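PDB 1UP3: putative cellulase CEL6 from Mycobacterium tuberculosis, which probably hydrolyses beta-1,4-glucosidic bonds in cellulose as an endoglucanase of glycoside hydrolase family 6, and here holds a thio-linked cello-oligosaccharide. Local coordinates for residues A[123-128]-A[135-140]; A[142-147]-A[180-185]; A[172-177]-A[207-212]. One frame throughout, in Å; residues are numbered along the deposited sequence.

Contact 1 of 3, residues A[123-128]-A[135-140]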
loop_
_atom_site.group_PDB
_atom_site.type_symbol
_atom_site.label_atom_id
_atom_site.label_comp_id
_atom_site.label_asym_id
_atom_site.label_seq_id
_atom_site.Cartn_x
_atom_site.Cartn_y
_atom_site.Cartn_z
ATOM N N ALA A 123 -1.569 -11.681 5.213
ATOM C CA ALA A 123 -1.841 -11.596 6.671
ATOM C C ALA A 123 -3.234 -12.078 7.006
ATOM O O ALA A 123 -3.434 -12.653 8.084
ATOM C CB ALA A 123 -1.635 -10.175 7.184
ATOM N N MET A 124 -4.192 -11.853 6.096
ATOM C CA MET A 124 -5.606 -12.170 6.329
ATOM C C MET A 124 -5.995 -13.554 5.790
ATOM O O MET A 124 -7.133 -13.973 5.945
ATOM C CB MET A 124 -6.522 -11.092 5.739
ATOM C CG MET A 124 -7.855 -10.977 6.477
ATOM S SD MET A 124 -8.984 -9.855 5.644
ATOM C CE MET A 124 -8.178 -8.426 5.953
ATOM N N ALA A 125 -5.041 -14.272 5.220
ATOM C CA ALA A 125 -5.337 -15.504 4.484
ATOM C C ALA A 125 -5.981 -16.579 5.350
ATOM O O ALA A 125 -6.641 -17.442 4.814
ATOM C CB ALA A 125 -4.115 -16.018 3.803
ATOM N N ASP A 126 -5.800 -16.510 6.667
ATOM C CA ASP A 126 -6.375 -17.529 7.539
ATOM C C ASP A 126 -7.907 -17.543 7.566
ATOM O O ASP A 126 -8.504 -18.556 8.008
ATOM C CB ASP A 126 -5.861 -17.390 8.965
ATOM C CG ASP A 126 -4.394 -17.713 9.093
ATOM O OD1 ASP A 126 -3.886 -18.634 8.414
ATOM O OD2 ASP A 126 -3.711 -17.126 9.962
ATOM N N CYS A 127 -8.560 -16.472 7.121
ATOM C CA CYS A 127 -10.032 -16.461 6.967
ATOM C C CYS A 127 -10.510 -17.450 5.900
ATOM O O CYS A 127 -11.678 -17.830 5.874
ATOM C CB CYS A 127 -10.545 -15.053 6.602
ATOM S SG CYS A 127 -10.404 -14.638 4.839
ATOM N N LEU A 128 -9.608 -17.867 5.015
ATOM C CA LEU A 128 -9.942 -18.748 3.909
ATOM C C LEU A 128 -9.789 -20.220 4.299
ATOM O O LEU A 128 -9.038 -20.565 5.214
ATOM C CB LEU A 128 -9.012 -18.456 2.733
ATOM C CG LEU A 128 -9.025 -16.998 2.221
ATOM C CD1 LEU A 128 -7.961 -16.799 1.145
ATOM C CD2 LEU A 128 -10.380 -16.661 1.681
ATOM N N GLU A 135 -4.466 -21.314 -2.931
ATOM C CA GLU A 135 -4.754 -20.577 -4.147
ATOM C C GLU A 135 -4.246 -19.135 -4.006
ATOM O O GLU A 135 -3.606 -18.578 -4.926
ATOM C CB GLU A 135 -6.237 -20.563 -4.428
ATOM C CG GLU A 135 -6.549 -19.820 -5.703
ATOM C CD GLU A 135 -8.015 -19.610 -5.963
ATOM O OE1 GLU A 135 -8.756 -19.054 -5.097
ATOM O OE2 GLU A 135 -8.427 -19.964 -7.071
ATOM N N ARG A 136 -4.572 -18.498 -2.884
ATOM C CA ARG A 136 -4.180 -17.089 -2.684
ATOM C C ARG A 136 -2.655 -16.966 -2.713
ATOM O O ARG A 136 -2.121 -16.045 -3.333
ATOM C CB ARG A 136 -4.744 -16.551 -1.356
ATOM C CG ARG A 136 -4.228 -15.153 -0.984
ATOM C CD ARG A 136 -4.961 -14.498 0.103
ATOM N NE ARG A 136 -6.280 -14.047 -0.262
ATOM C CZ ARG A 136 -7.032 -13.302 0.527
ATOM N NH1 ARG A 136 -6.550 -12.916 1.718
ATOM N NH2 ARG A 136 -8.238 -12.954 0.193
ATOM N N PHE A 137 -1.965 -17.881 -2.041
ATOM C CA PHE A 137 -0.498 -17.837 -2.020
ATOM C C PHE A 137 0.038 -17.998 -3.458
ATOM O O PHE A 137 0.962 -17.284 -3.865
ATOM C CB PHE A 137 0.103 -18.899 -1.102
ATOM C CG PHE A 137 -0.221 -18.725 0.375
ATOM C CD1 PHE A 137 -0.635 -17.524 0.885
ATOM C CD2 PHE A 137 -0.113 -19.796 1.240
ATOM C CE1 PHE A 137 -0.928 -17.386 2.242
ATOM C CE2 PHE A 137 -0.405 -19.645 2.589
ATOM C CZ PHE A 137 -0.796 -18.431 3.072
ATOM N N ASP A 138 -0.559 -18.910 -4.231
ATOM C CA ASP A 138 -0.194 -19.068 -5.643
ATOM C C ASP A 138 -0.399 -17.816 -6.482
ATOM O O ASP A 138 0.428 -17.525 -7.357
ATOM C CB ASP A 138 -0.923 -20.240 -6.275
ATOM C CG ASP A 138 -0.528 -21.571 -5.683
ATOM O OD1 ASP A 138 0.524 -21.674 -5.004
ATOM O OD2 ASP A 138 -1.249 -22.571 -5.859
ATOM N N LEU A 139 -1.467 -17.060 -6.205
ATOM C CA LEU A 139 -1.740 -15.817 -6.913
ATOM C C LEU A 139 -0.741 -14.716 -6.555
ATOM O O LEU A 139 -0.294 -13.983 -7.431
ATOM C CB LEU A 139 -3.177 -15.363 -6.628
ATOM C CG LEU A 139 -4.231 -16.298 -7.216
ATOM C CD1 LEU A 139 -5.610 -15.820 -6.760
ATOM C CD2 LEU A 139 -4.157 -16.460 -8.679
ATOM N N VAL A 140 -0.352 -14.639 -5.286
ATOM C CA VAL A 140 0.637 -13.669 -4.891
ATOM C C VAL A 140 1.984 -14.042 -5.506
ATOM O O VAL A 140 2.718 -13.170 -5.956
ATOM C CB VAL A 140 0.691 -13.488 -3.362
ATOM C CG1 VAL A 140 1.823 -12.522 -2.988
ATOM C CG2 VAL A 140 -0.655 -12.945 -2.884
#

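Contact 2 of 3, residues A[142-147]-A[180-185]. With SO4 (sulfate ion), chain D.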
loop_
_atom_site.group_PDB
_atom_site.type_symbol
_atom_site.label_atom_id
_atom_site.label_comp_id
_atom_site.label_asym_id
_atom_site.label_seq_id
_atom_site.Cartn_x
_atom_site.Cartn_y
_atom_site.Cartn_z
ATOM N N TYR A 142 2.382 -15.622 -8.289
ATOM C CA TYR A 142 2.226 -15.301 -9.699
ATOM C C TYR A 142 2.516 -13.807 -9.949
ATOM O O TYR A 142 3.232 -13.445 -10.876
ATOM C CB TYR A 142 0.823 -15.660 -10.180
ATOM C CG TYR A 142 0.676 -15.503 -11.685
ATOM C CD1 TYR A 142 1.108 -16.481 -12.533
ATOM C CD2 TYR A 142 0.162 -14.327 -12.238
ATOM C CE1 TYR A 142 1.027 -16.340 -13.915
ATOM C CE2 TYR A 142 0.063 -14.176 -13.630
ATOM C CZ TYR A 142 0.530 -15.194 -14.453
ATOM O OH TYR A 142 0.468 -15.112 -15.845
ATOM N N ALA A 143 1.985 -12.950 -9.079
ATOM C CA ALA A 143 2.264 -11.529 -9.170
ATOM C C ALA A 143 3.752 -11.229 -9.071
ATOM O O ALA A 143 4.282 -10.474 -9.858
ATOM C CB ALA A 143 1.491 -10.776 -8.113
ATOM N N VAL A 144 4.445 -11.819 -8.112
ATOM C CA VAL A 144 5.862 -11.601 -7.945
ATOM C C VAL A 144 6.596 -12.043 -9.193
ATOM O O VAL A 144 7.418 -11.304 -9.752
ATOM C CB VAL A 144 6.424 -12.346 -6.708
ATOM C CG1 VAL A 144 7.943 -12.324 -6.703
ATOM C CG2 VAL A 144 5.888 -11.729 -5.414
ATOM N N ASP A 145 6.299 -13.264 -9.646
ATOM C CA ASP A 145 7.026 -13.835 -10.787
ATOM C C ASP A 145 6.814 -13.035 -12.061
ATOM O O ASP A 145 7.720 -12.969 -12.900
ATOM C CB ASP A 145 6.568 -15.264 -11.060
ATOM C CG ASP A 145 7.065 -16.282 -10.032
ATOM O OD1 ASP A 145 7.955 -15.982 -9.197
ATOM O OD2 ASP A 145 6.634 -17.461 -10.081
ATOM N N THR A 146 5.640 -12.443 -12.228
ATOM C CA THR A 146 5.287 -11.739 -13.472
ATOM C C THR A 146 5.724 -10.290 -13.455
ATOM O O THR A 146 6.228 -9.768 -14.453
ATOM C CB THR A 146 3.796 -11.855 -13.694
ATOM O OG1 THR A 146 3.442 -13.253 -13.647
ATOM C CG2 THR A 146 3.393 -11.397 -15.089
ATOM N N LEU A 147 5.497 -9.618 -12.339
ATOM C CA LEU A 147 5.812 -8.206 -12.220
ATOM C C LEU A 147 7.312 -7.924 -12.244
ATOM O O LEU A 147 7.722 -6.878 -12.782
ATOM C CB LEU A 147 5.170 -7.564 -10.994
ATOM C CG LEU A 147 3.643 -7.603 -10.957
ATOM C CD1 LEU A 147 3.161 -7.323 -9.553
ATOM C CD2 LEU A 147 3.053 -6.615 -11.989
ATOM N N GLY A 180 12.192 -13.516 -2.236
ATOM C CA GLY A 180 13.552 -13.463 -2.748
ATOM C C GLY A 180 13.720 -12.916 -4.155
ATOM O O GLY A 180 14.794 -12.375 -4.488
ATOM N N ARG A 181 12.703 -13.081 -4.994
ATOM C CA ARG A 181 12.694 -12.574 -6.350
ATOM C C ARG A 181 12.296 -11.084 -6.394
ATOM O O ARG A 181 12.629 -10.374 -7.319
ATOM C CB ARG A 181 11.712 -13.407 -7.176
ATOM C CG ARG A 181 11.775 -13.183 -8.654
ATOM C CD ARG A 181 11.013 -14.199 -9.514
ATOM N NE ARG A 181 11.294 -15.606 -9.206
ATOM C CZ ARG A 181 12.423 -16.258 -9.490
ATOM N NH1 ARG A 181 13.447 -15.646 -10.078
ATOM N NH2 ARG A 181 12.540 -17.542 -9.163
ATOM N N ALA A 182 11.573 -10.651 -5.372
ATOM C CA ALA A 182 11.136 -9.260 -5.259
ATOM C C ALA A 182 12.201 -8.459 -4.497
ATOM O O ALA A 182 13.249 -9.000 -4.090
ATOM C CB ALA A 182 9.819 -9.198 -4.552
ATOM N N ARG A 183 11.961 -7.162 -4.301
ATOM C CA ARG A 183 12.837 -6.362 -3.449
ATOM C C ARG A 183 12.591 -6.679 -1.987
ATOM O O ARG A 183 13.522 -6.637 -1.176
ATOM C CB ARG A 183 12.635 -4.864 -3.723
ATOM C CG ARG A 183 13.487 -3.930 -2.899
ATOM C CD ARG A 183 14.992 -4.103 -3.083
ATOM N NE ARG A 183 15.724 -3.186 -2.220
ATOM C CZ ARG A 183 17.028 -3.131 -2.090
ATOM N NH1 ARG A 183 17.805 -3.939 -2.801
ATOM N NH2 ARG A 183 17.573 -2.246 -1.261
ATOM N N GLY A 184 11.335 -6.942 -1.639
ATOM C CA GLY A 184 11.003 -7.303 -0.274
ATOM C C GLY A 184 9.522 -7.207 0.021
ATOM O O GLY A 184 8.678 -7.762 -0.692
ATOM N N PHE A 185 9.209 -6.528 1.116
ATOM C CA PHE A 185 7.856 -6.511 1.639
ATOM C C PHE A 185 7.439 -5.137 2.193
ATOM O O PHE A 185 8.270 -4.269 2.382
ATOM C CB PHE A 185 7.715 -7.613 2.745
ATOM C CG PHE A 185 8.664 -7.436 3.891
ATOM C CD1 PHE A 185 9.956 -7.933 3.811
ATOM C CD2 PHE A 185 8.275 -6.793 5.076
ATOM C CE1 PHE A 185 10.848 -7.788 4.867
ATOM C CE2 PHE A 185 9.173 -6.677 6.130
ATOM C CZ PHE A 185 10.465 -7.141 6.013
HETATM S S SO4 D . 21.276 -3.066 -1.128
HETATM O O1 SO4 D . 20.677 -3.810 -2.237
HETATM O O2 SO4 D . 20.393 -2.057 -0.533
HETATM O O3 SO4 D . 22.447 -2.336 -1.634
HETATM O O4 SO4 D . 21.724 -4.017 -0.109
#

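Contact 3 of 3, residues A[172-177]-A[207-212]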
loop_
_atom_site.group_PDB
_atom_site.type_symbol
_atom_site.label_atom_id
_atom_site.label_comp_id
_atom_site.label_asym_id
_atom_site.label_seq_id
_atom_site.Cartn_x
_atom_site.Cartn_y
_atom_site.Cartn_z
ATOM N N ALA A 172 7.471 -17.072 6.775
ATOM C CA ALA A 172 7.164 -18.328 6.101
ATOM C C ALA A 172 6.315 -18.108 4.855
ATOM O O ALA A 172 6.568 -18.723 3.792
ATOM C CB ALA A 172 6.470 -19.293 7.031
ATOM N N ARG A 173 5.299 -17.271 4.972
ATOM C CA ARG A 173 4.431 -16.964 3.846
ATOM C C ARG A 173 5.196 -16.203 2.775
ATOM O O ARG A 173 5.020 -16.470 1.582
ATOM C CB ARG A 173 3.194 -16.214 4.305
ATOM C CG ARG A 173 2.338 -17.029 5.241
ATOM C CD ARG A 173 1.086 -16.355 5.744
ATOM N NE ARG A 173 0.532 -17.168 6.819
ATOM C CZ ARG A 173 -0.677 -17.082 7.310
ATOM N NH1 ARG A 173 -1.563 -16.211 6.848
ATOM N NH2 ARG A 173 -1.012 -17.884 8.313
ATOM N N LEU A 174 6.005 -15.223 3.164
ATOM C CA LEU A 174 6.795 -14.463 2.162
ATOM C C LEU A 174 7.757 -15.382 1.420
ATOM O O LEU A 174 7.935 -15.255 0.207
ATOM C CB LEU A 174 7.586 -13.359 2.864
ATOM C CG LEU A 174 6.731 -12.182 3.344
ATOM C CD1 LEU A 174 7.552 -11.306 4.284
ATOM C CD2 LEU A 174 6.255 -11.326 2.178
ATOM N N ASN A 175 8.368 -16.319 2.149
ATOM C CA ASN A 175 9.306 -17.239 1.519
ATOM C C ASN A 175 8.569 -18.123 0.528
ATOM O O ASN A 175 9.086 -18.356 -0.567
ATOM C CB ASN A 175 10.100 -18.023 2.573
ATOM C CG ASN A 175 11.174 -17.167 3.222
ATOM O OD1 ASN A 175 11.759 -16.251 2.583
ATOM N ND2 ASN A 175 11.455 -17.447 4.493
ATOM N N ASP A 176 7.374 -18.572 0.886
ATOM C CA ASP A 176 6.545 -19.374 -0.009
ATOM C C ASP A 176 6.139 -18.670 -1.291
ATOM O O ASP A 176 5.943 -19.338 -2.303
ATOM C CB ASP A 176 5.269 -19.820 0.675
ATOM C CG ASP A 176 4.505 -20.858 -0.154
ATOM O OD1 ASP A 176 5.074 -21.952 -0.378
ATOM O OD2 ASP A 176 3.360 -20.673 -0.653
ATOM N N VAL A 177 5.984 -17.344 -1.277
ATOM C CA VAL A 177 5.539 -16.658 -2.498
ATOM C C VAL A 177 6.710 -16.073 -3.286
ATOM O O VAL A 177 6.510 -15.345 -4.225
ATOM C CB VAL A 177 4.444 -15.575 -2.211
ATOM C CG1 VAL A 177 3.236 -16.184 -1.510
ATOM C CG2 VAL A 177 5.063 -14.406 -1.417
ATOM N N GLY A 207 15.659 -10.736 8.551
ATOM C CA GLY A 207 16.532 -11.808 8.987
ATOM C C GLY A 207 16.065 -13.196 8.611
ATOM O O GLY A 207 16.891 -14.096 8.383
ATOM N N LEU A 208 14.759 -13.383 8.549
ATOM C CA LEU A 208 14.130 -14.667 8.228
ATOM C C LEU A 208 13.832 -14.860 6.744
ATOM O O LEU A 208 13.339 -15.911 6.346
ATOM C CB LEU A 208 12.837 -14.808 9.039
ATOM C CG LEU A 208 13.022 -14.850 10.551
ATOM C CD1 LEU A 208 11.690 -14.690 11.275
ATOM C CD2 LEU A 208 13.725 -16.146 10.980
ATOM N N THR A 209 14.163 -13.878 5.920
ATOM C CA THR A 209 13.951 -13.915 4.471
ATOM C C THR A 209 15.228 -13.570 3.722
ATOM O O THR A 209 15.192 -12.873 2.702
ATOM C CB THR A 209 12.851 -12.927 4.044
ATOM O OG1 THR A 209 13.147 -11.612 4.579
ATOM C CG2 THR A 209 11.535 -13.318 4.626
ATOM N N ASN A 210 16.358 -13.968 4.277
ATOM C CA ASN A 210 17.659 -13.789 3.594
ATOM C C ASN A 210 17.992 -12.349 3.245
ATOM O O ASN A 210 18.603 -12.062 2.230
ATOM C CB ASN A 210 17.725 -14.679 2.349
ATOM C CG ASN A 210 19.159 -14.952 1.891
ATOM O OD1 ASN A 210 20.019 -15.344 2.693
ATOM N ND2 ASN A 210 19.424 -14.729 0.588
ATOM N N GLY A 211 17.609 -11.429 4.115
ATOM C CA GLY A 211 18.005 -10.036 3.986
ATOM C C GLY A 211 17.129 -9.181 3.104
ATOM O O GLY A 211 17.600 -8.167 2.570
ATOM N N SER A 212 15.870 -9.544 2.978
ATOM C CA SER A 212 14.976 -8.751 2.134
ATOM C C SER A 212 14.780 -7.360 2.737
ATOM O O SER A 212 14.987 -7.129 3.945
ATOM C CB SER A 212 13.651 -9.440 1.935
ATOM O OG SER A 212 12.915 -9.414 3.125
#

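Contact 1 of 3, residues A[123-128]-A[135-140]
Arg-136 extends from helix 130-147 toward the 3-10 turn at Ala-125 and the loop residue Leu-128, and almost every atom of its chain meets one of them. Its CB lies 4.1 Å from Leu-128 CD1, and CG, anti to the backbone N (chi1 172°), carries the chain on toward Ala-125 and Leu-128. Further out, CD passes both partners, 3.9 Å from Leu-128 CD1 and 4.1 Å from Ala-125 CB. A bend at chi3 (-72°) then turns the guanidinium so that one face meets the leucine methyl: Leu-128 CD1 is 3.5 Å from Arg-136 NE, above the plane and displaced toward the rim, the two side chains crossing at about a right angle. At the tip, NH1 comes obliquely to Ala-125 CA at 4.0 Å. No hydrogen bond joins the two segments. Instead NH1 bonds to the carbonyl of Ala-121 and NH2 to that of Pro-79, so NH1 and NH2 of this buried residue are met by backbone oxygens while the apolar neighbours fit against its shaft and face. These bonds would hold the guanidinium's rotation. Beside the arginine, Phe-137 meets the turn obliquely, CE1 lying 3.8 Å from Ala-125 CB. Arg-173 of helix 167-176 touches both Ala-125 and Phe-137. The end of Met-124 leads away from segment 135-140 and touches a bound glucose unit, while Cys-127 forms a disulfide with Cys-83. The arrangement belongs to a beta-alpha-beta crossover in a parallel alpha/beta fold: the connection after strand 113-117, a short helix and 3-10 turn, carries Met-124 of the glycan site, and helix 130-147 packs against it before the chain returns in strand 153-158.

Contact 2 of 3, residues A[142-147]-A[180-185]
The backbones of helix 130-147 and of the loop leading into strand 184-187 come nearest at Val-144 and Ala-182, whose CA atoms are 6.4 Å apart. Val-144 makes the apolar part of the contact with a single methyl: CG1, set anti to the backbone N (chi1 169°), lies 3.9 Å from Arg-181 CB and 4.2 Å from Ala-182 CB, so it rests on the root of the arginine and the alanine methyl together. Strand 153-158 adjoins both sides, with Val-157 against Val-144 and Val-155 against Ala-182. Toward the surface, Arg-181 bends at chi3 and brings NE to 3.4 Å from Asp-145 OD1. The carboxylate oxygen stands at the guanidinium edge, but the groups are turned well apart, with planes at 68°, and the N-H points poorly at its acceptor (127°). The result is a weak hydrogen bond within a salt bridge at the protein surface. Within the helix, the carbonyl of Tyr-142 takes the Thr-146 backbone N and OG1 from opposite faces, the hydroxyl at 2.8 Å from Tyr-142 O. Arg-183 faces another way: its NH1 and NH2 each hold one sulfate oxygen, O1 and O2, at 2.9 Å in nearly straight bonds, with the ion at the guanidinium edge, while NE pairs with Asp-255. The sulfate probably came from the crystallisation liquor. A helix lying over strand 153-158 and meeting the entry of strand 184-187 is the layered packing of a parallel alpha/beta fold.

Contact 3 of 3, residues A[172-177]-A[207-212]
Asn-175 and Thr-209 face each other obliquely, the flat amide of the first turned so that its nitrogen and its oxygen have different tasks. CG stands anti to the carbonyl carbon (chi1 -75°), which swings the amide from helix 167-176 toward the end of helix 195-208. There ND2 gives a hydrogen bond of 3.1 Å to Leu-208 O, close to straight at 167°. The acceptor lies almost in the amide plane, and the donor is tilted only modestly from the plane of the Leu-208 carbonyl. The other branch, Asn-175 OD1, passes beside the threonine methyl, 3.6 Å from Thr-209 CG2. That methyl also turns inward, 4.3 Å from Leu-174 CB, and so is shared between a polar neighbour and an apolar one. Its partner OG1 occupies the crowded position between backbone N and carbonyl carbon, and turns back to helix 195-208, within hydrogen-bonding reach of the carbonyls of Ile-205 and Ser-206, of which its single proton can serve one at a time. Deeper in, Leu-174 packs on Phe-185 of strand 184-187. Chemically, then, a single amide N-H joins the two segments: it serves a carbonyl near the C-terminal end of a helix, where the partial negative charge would probably strengthen the bond, while the threonine methyl supplies the apolar part of the contact.

Overall arrangement
From the N terminus, contact 1 comes first, closing the short turn between helix 121-124 and helix 130-147. Contact 2 opens later on the same long helix and runs past strand 153-158 and helix 167-176 to the entry of strand 184-187. Contact 3 starts inside that span and ends beyond helix 195-208, so contacts 2 and 3 cross, while contact 1 precedes both in series. Contact 3 touches both others: Asp-126 of contact 1 forms a salt bridge with Arg-173, and Phe-185 of contact 2 packs on Leu-174; contacts 1 and 2 share helix 130-147 but do not otherwise touch. Helix 167-176 is thereby joined to helix 130-147 and to the end of helix 195-208, beside strand 184-187.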